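Trehalose synthase regulatory protein (Candida albicans, PDB 5HUS) probably acts as a regulatory subunit of the trehalose synthase complex, its C-terminal domain sharing the HAD fold of trehalose-phosphate phosphatases. Local coordinates at residues A[9-12]-A[13-17]; A[116-119]-A[120-124]; A[151-154]-A[155-159]. All coordinates share one frame; numbering follows the deposited sequence.

Interaction 1: residues A[9-12]-A[13-17]; sequences NAFK and DWCSV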
# COMPACT_ATOMS: atom_id res chain seq x y z
N ASN A 9 15.64 19.64 1.93
CA ASN A 9 15.26 20.79 1.13
C ASN A 9 14.13 20.46 0.16
O ASN A 9 13.18 21.23 0.03
CB ASN A 9 16.46 21.34 0.35
CG ASN A 9 17.42 22.11 1.24
OD1 ASN A 9 17.03 22.61 2.30
ND2 ASN A 9 18.67 22.21 0.82
N ALA A 10 14.24 19.31 -0.51
CA ALA A 10 13.20 18.86 -1.42
C ALA A 10 11.89 18.63 -0.67
O ALA A 10 10.81 18.96 -1.16
CB ALA A 10 13.64 17.59 -2.14
N PHE A 11 12.00 18.07 0.54
CA PHE A 11 10.83 17.85 1.38
C PHE A 11 10.21 19.17 1.83
O PHE A 11 9.00 19.34 1.76
CB PHE A 11 11.20 16.99 2.60
CG PHE A 11 10.07 16.83 3.58
CD1 PHE A 11 8.96 16.07 3.25
CD2 PHE A 11 10.12 17.44 4.82
CE1 PHE A 11 7.92 15.91 4.15
CE2 PHE A 11 9.08 17.28 5.72
CZ PHE A 11 7.98 16.52 5.39
N LYS A 12 11.05 20.09 2.30
CA LYS A 12 10.57 21.39 2.77
C LYS A 12 9.97 22.21 1.65
O LYS A 12 9.03 22.98 1.87
CB LYS A 12 11.71 22.17 3.44
CG LYS A 12 12.12 21.63 4.79
CD LYS A 12 10.93 21.55 5.73
CE LYS A 12 11.36 21.14 7.13
NZ LYS A 12 10.22 21.10 8.08
N ASP A 13 10.51 22.06 0.44
CA ASP A 13 9.93 22.70 -0.73
C ASP A 13 8.53 22.15 -0.99
O ASP A 13 7.60 22.90 -1.28
CB ASP A 13 10.81 22.48 -1.97
CG ASP A 13 12.03 23.37 -1.97
OD1 ASP A 13 12.04 24.37 -1.22
OD2 ASP A 13 12.99 23.07 -2.72
N TRP A 14 8.39 20.84 -0.87
CA TRP A 14 7.10 20.18 -1.02
C TRP A 14 6.10 20.66 0.05
O TRP A 14 4.92 20.85 -0.24
CB TRP A 14 7.28 18.65 -0.94
CG TRP A 14 6.00 17.87 -0.87
CD1 TRP A 14 5.24 17.44 -1.92
CD2 TRP A 14 5.35 17.41 0.32
NE1 TRP A 14 4.14 16.75 -1.45
CE2 TRP A 14 4.19 16.72 -0.08
CE3 TRP A 14 5.63 17.52 1.69
CZ2 TRP A 14 3.31 16.14 0.83
CZ3 TRP A 14 4.76 16.94 2.59
CH2 TRP A 14 3.61 16.26 2.16
N CYS A 15 6.60 20.88 1.26
CA CYS A 15 5.77 21.39 2.36
C CYS A 15 5.34 22.84 2.16
O CYS A 15 4.44 23.32 2.85
CB CYS A 15 6.53 21.31 3.69
SG CYS A 15 6.80 19.67 4.34
N SER A 16 5.99 23.54 1.24
CA SER A 16 5.78 24.98 1.10
C SER A 16 4.46 25.27 0.38
O SER A 16 4.45 25.79 -0.74
CB SER A 16 6.95 25.61 0.35
OG SER A 16 6.89 27.03 0.44
N VAL A 17 3.36 24.93 1.04
CA VAL A 17 2.04 25.13 0.47
C VAL A 17 1.08 25.69 1.50
O VAL A 17 1.34 25.63 2.71
CB VAL A 17 1.44 23.81 -0.09
CG1 VAL A 17 2.23 23.32 -1.29
CG2 VAL A 17 1.37 22.75 1.00
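The short amphipathic helix 8-15, packed against the largely parallel central sheet of the HAD-like core, turns Phe11, Trp14 and Cys15 inward, and the contact among these three shows how one helical turn can build its own buried face. At its centre is a sulfur-aromatic pair. Cys15 SG sits 3.7 Å from the centroid of the Phe11 ring and 21° off its normal, over the face but displaced toward the rim, so that its nearest ring carbon is Phe11 CZ at 3.5 Å. The thiol arrives there because SG lies anti to its own carbonyl carbon (chi1 -70°), which directs it back along the helix over the preceding turn. Trp14 meets the same phenyl ring differently. The two planes are only 25° apart, yet they are slid past each other, with the Phe11 centroid 5.6 Å from that of the Trp14 six-membered ring and little overlap; Phe11 CE1 touches Trp14 CZ3 at 3.7 Å. Beyond the helix, Phe11 rests on Ile303 and Leu304 of helix 297-304, whereas Trp14 reaches strands 20-26, 243-250 and 272-278 and makes a weak NE1 bond to Val246 O.

The backbone beneath is regular: Asp13 N bonds to Asn9 O at 2.8 Å, Trp14 N to Ala10 O at 3.1 Å and Cys15 N to Phe11 O at 2.9 Å. Asn9, Lys12 and Asp13 carry the polar, exposed side of the helix, Lys12 NZ making a weak bond to Ser306 O at the end of the chain. Next along the chain, Ser16 is the centre of an inverse gamma turn, closed by Val17 N on Cys15 O at 2.7 Å.

Interaction 2: residues A[116-119]-A[120-124]; sequences KDEL and NSWMP
Glu118 and Trp122, one turn apart at the start of helix 116-136, make the tight side of this contact, their side chains running alongside each other in the same direction. Glu118 CB lies over the indole, 4.0 Å from the centroid of the Trp122 six-membered ring and 28° off its normal, a CH-pi contact. The carboxylate runs on past the CZ3-CH2 edge, its plane at 35° to the ring, bringing Glu118 OE1 to 3.3 Å from Trp122 CZ3. Glu118 O also lies above this indole face near its rim while accepting the backbone bond from Trp122 N at 2.9 Å. A second apolar pair, Leu119 CD2 with Met123 CG at 4.0 Å, packs side by side more lightly.

The solvent side is joined by water instead. One water donates to Asp117 OD1 at 2.8 Å and accepts from Asn120 ND2 at 3.1 Å; another links Asp117 O with Ser121 OG. Downstream the helix kinks at Pro124, whose N has no bond to the turn before, and Pro124 CD packs 3.5 Å from Leu119 O.

In this helix of the smaller alpha/beta domain, which probably corresponds to the HAD cap, Glu118 thus serves two chemistries: its CB covers an aromatic face while its carboxylate forms a long, weak ion pair with Lys197, which would be expected to stabilise its negative charge.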
# COMPACT_ATOMS: atom_id res chain seq x y z
N LYS A 116 -18.00 -7.00 0.66
CA LYS A 116 -18.08 -8.24 1.40
C LYS A 116 -18.74 -9.36 0.59
O LYS A 116 -18.38 -10.52 0.74
CB LYS A 116 -18.83 -8.04 2.72
CG LYS A 116 -18.64 -9.20 3.69
CD LYS A 116 -19.27 -8.94 5.04
CE LYS A 116 -18.50 -9.63 6.16
NZ LYS A 116 -18.10 -11.02 5.79
N ASP A 117 -19.70 -9.01 -0.26
CA ASP A 117 -20.33 -10.01 -1.12
C ASP A 117 -19.32 -10.57 -2.13
O ASP A 117 -19.32 -11.77 -2.42
CB ASP A 117 -21.54 -9.42 -1.86
CG ASP A 117 -22.78 -9.34 -0.97
OD1 ASP A 117 -22.83 -10.04 0.06
OD2 ASP A 117 -23.70 -8.57 -1.31
N GLU A 118 -18.46 -9.71 -2.66
CA GLU A 118 -17.37 -10.17 -3.50
C GLU A 118 -16.44 -11.11 -2.73
O GLU A 118 -16.07 -12.18 -3.22
CB GLU A 118 -16.57 -8.99 -4.06
CG GLU A 118 -17.35 -8.14 -5.08
CD GLU A 118 -16.50 -7.06 -5.71
OE1 GLU A 118 -15.28 -7.02 -5.45
OE2 GLU A 118 -17.06 -6.23 -6.46
N LEU A 119 -16.06 -10.70 -1.52
CA LEU A 119 -15.20 -11.52 -0.67
C LEU A 119 -15.82 -12.88 -0.38
O LEU A 119 -15.17 -13.92 -0.53
CB LEU A 119 -14.89 -10.81 0.64
CG LEU A 119 -14.12 -9.50 0.53
CD1 LEU A 119 -13.79 -8.97 1.91
CD2 LEU A 119 -12.85 -9.69 -0.29
N ASN A 120 -17.08 -12.87 0.06
CA ASN A 120 -17.78 -14.11 0.36
C ASN A 120 -17.85 -15.04 -0.85
O ASN A 120 -17.79 -16.27 -0.70
CB ASN A 120 -19.20 -13.83 0.86
CG ASN A 120 -19.22 -13.22 2.25
OD1 ASN A 120 -18.23 -13.28 2.97
ND2 ASN A 120 -20.36 -12.66 2.63
N SER A 121 -17.95 -14.46 -2.04
CA SER A 121 -18.10 -15.25 -3.26
C SER A 121 -16.79 -15.79 -3.82
O SER A 121 -16.74 -16.93 -4.28
CB SER A 121 -18.80 -14.42 -4.34
OG SER A 121 -20.17 -14.25 -4.04
N TRP A 122 -15.72 -14.99 -3.78
CA TRP A 122 -14.49 -15.36 -4.49
C TRP A 122 -13.37 -15.89 -3.60
O TRP A 122 -12.62 -16.77 -4.02
CB TRP A 122 -13.97 -14.16 -5.27
CG TRP A 122 -14.96 -13.61 -6.24
CD1 TRP A 122 -15.95 -14.30 -6.88
CD2 TRP A 122 -15.07 -12.26 -6.67
NE1 TRP A 122 -16.67 -13.46 -7.69
CE2 TRP A 122 -16.15 -12.19 -7.58
CE3 TRP A 122 -14.37 -11.08 -6.38
CZ2 TRP A 122 -16.54 -11.00 -8.20
CZ3 TRP A 122 -14.75 -9.90 -6.99
CH2 TRP A 122 -15.83 -9.88 -7.89
N MET A 123 -13.24 -15.34 -2.39
CA MET A 123 -12.15 -15.77 -1.50
C MET A 123 -12.11 -17.29 -1.27
O MET A 123 -11.04 -17.88 -1.39
CB MET A 123 -12.22 -15.03 -0.16
CG MET A 123 -11.76 -13.58 -0.22
SD MET A 123 -9.98 -13.43 -0.46
CE MET A 123 -9.37 -13.96 1.14
N PRO A 124 -13.26 -17.93 -0.95
CA PRO A 124 -13.17 -19.38 -0.72
C PRO A 124 -12.66 -20.16 -1.93
O PRO A 124 -11.89 -21.11 -1.76
CB PRO A 124 -14.61 -19.77 -0.39
CG PRO A 124 -15.21 -18.53 0.18
CD PRO A 124 -14.61 -17.42 -0.63
O HOH W 1 -22.62 -12.78 0.54
O HOH W 2 -21.56 -13.23 -1.88

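Interaction 3: residues A[151-154]-A[155-159]; sequences FHAG and KSFSE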
# COMPACT_ATOMS: atom_id res chain seq x y z
N PHE A 151 0.39 -17.04 -1.94
CA PHE A 151 0.94 -18.37 -2.14
C PHE A 151 2.45 -18.28 -1.99
O PHE A 151 3.13 -17.75 -2.86
CB PHE A 151 0.54 -18.91 -3.52
CG PHE A 151 1.03 -20.30 -3.82
CD1 PHE A 151 1.29 -21.20 -2.81
CD2 PHE A 151 1.22 -20.71 -5.13
CE1 PHE A 151 1.74 -22.48 -3.10
CE2 PHE A 151 1.67 -21.98 -5.43
CZ PHE A 151 1.93 -22.87 -4.41
N HIS A 152 2.98 -18.79 -0.88
CA HIS A 152 4.41 -18.70 -0.58
C HIS A 152 5.17 -19.93 -1.07
O HIS A 152 4.78 -21.06 -0.79
CB HIS A 152 4.64 -18.54 0.92
CG HIS A 152 4.08 -17.29 1.51
ND1 HIS A 152 4.84 -16.17 1.75
CD2 HIS A 152 2.83 -16.99 1.95
CE1 HIS A 152 4.09 -15.23 2.29
NE2 HIS A 152 2.87 -15.70 2.43
N ALA A 153 6.27 -19.70 -1.78
CA ALA A 153 7.12 -20.79 -2.23
C ALA A 153 7.73 -21.52 -1.04
O ALA A 153 7.89 -22.74 -1.07
CB ALA A 153 8.21 -20.28 -3.15
N GLY A 154 8.05 -20.77 0.00
CA GLY A 154 8.64 -21.34 1.20
C GLY A 154 9.88 -22.15 0.87
O GLY A 154 10.74 -21.69 0.11
N LYS A 155 9.95 -23.36 1.41
CA LYS A 155 11.13 -24.20 1.26
C LYS A 155 11.24 -24.81 -0.13
O LYS A 155 12.31 -25.27 -0.53
CB LYS A 155 11.13 -25.31 2.32
CG LYS A 155 12.48 -26.00 2.50
CD LYS A 155 12.38 -27.18 3.45
CE LYS A 155 13.64 -28.04 3.39
NZ LYS A 155 13.42 -29.40 3.96
N SER A 156 10.14 -24.82 -0.88
CA SER A 156 10.15 -25.38 -2.23
C SER A 156 11.12 -24.60 -3.11
O SER A 156 11.66 -25.14 -4.08
CB SER A 156 8.75 -25.38 -2.84
OG SER A 156 8.40 -24.09 -3.32
N PHE A 157 11.34 -23.34 -2.76
CA PHE A 157 12.19 -22.44 -3.54
C PHE A 157 13.66 -22.86 -3.45
O PHE A 157 14.42 -22.67 -4.39
CB PHE A 157 12.03 -21.00 -3.06
CG PHE A 157 12.56 -19.97 -4.01
CD1 PHE A 157 11.85 -19.65 -5.16
CD2 PHE A 157 13.75 -19.32 -3.76
CE1 PHE A 157 12.33 -18.70 -6.04
CE2 PHE A 157 14.23 -18.36 -4.63
CZ PHE A 157 13.52 -18.05 -5.78
N SER A 158 14.05 -23.40 -2.30
CA SER A 158 15.42 -23.85 -2.11
C SER A 158 15.58 -25.30 -2.57
O SER A 158 16.63 -25.68 -3.09
CB SER A 158 15.84 -23.69 -0.64
OG SER A 158 14.91 -24.30 0.24
N GLU A 159 14.54 -26.10 -2.38
CA GLU A 159 14.55 -27.49 -2.81
C GLU A 159 14.68 -27.62 -4.33
O GLU A 159 15.35 -28.53 -4.83
CB GLU A 159 13.29 -28.21 -2.32
CG GLU A 159 13.30 -28.53 -0.84
CD GLU A 159 14.40 -29.50 -0.46
OE1 GLU A 159 14.47 -30.59 -1.06
OE2 GLU A 159 15.20 -29.17 0.44
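Hydrogen bonds dominate where Ser156 meets Ala153, at the passage from strand 149-152 into helix 156-159. Ala153 O is gripped twice by one residue, from Ser156 OG at 2.7 Å and from Ser156 N at 3.1 Å, both reaching it from the same face of its carbonyl plane. The hydroxyl can do this because chi1 of 79° places OG between the backbone N and the carbonyl carbon; it has a further hydrogen bond with the hydroxyl of Ser164 on helix 161-179. A weak bond follows from Phe157 N to Gly154 O at 3.4 Å. One residue along, Lys155 O takes three donors, the amides of Ser158 and Glu159 and the hydroxyl Ser158 OG at 2.9 Å.

The framework for these bonds is a type II' beta turn from Ala153 to Ser156, with Gly154 in its second position at a positive phi of 55°. It turns the chain out of the four-stranded antiparallel sheet of the smaller domain, where His152 still pairs with Phe141 through the backbone.

Apolar packing across the turn is slight: Ala153 CB touches Phe157 CB at 3.9 Å, and the phenyl group then leads away toward Asn191 and Ser164. Ala153 itself is buried against Ser164 and Met168.

At the exposed margin the extended Lys155 chain brings NZ to 4.0 Å from Glu159 OE2, a long salt bridge.

All three contacts are local, one helix turn or chain turn each, yet they differ with their surroundings. Interaction 1 belongs to the larger HAD-like core and is partly buried, with Trp14 and Cys15 against the sheet and Phe11 against helix 297-304. Interactions 2 and 3 lie in the smaller domain on the other side of the chain's centre, about 43 and 44 Å away between centres. Their own centres are about 27 Å apart; they do not touch, but the elements that carry them do: Phe151, on the strand entering interaction 3, packs against the later part of helix 116-136. Interaction 2 is a surface contact bridged by water, whereas interaction 3 relies on polar turn chemistry around buried Ala153 and Ser156.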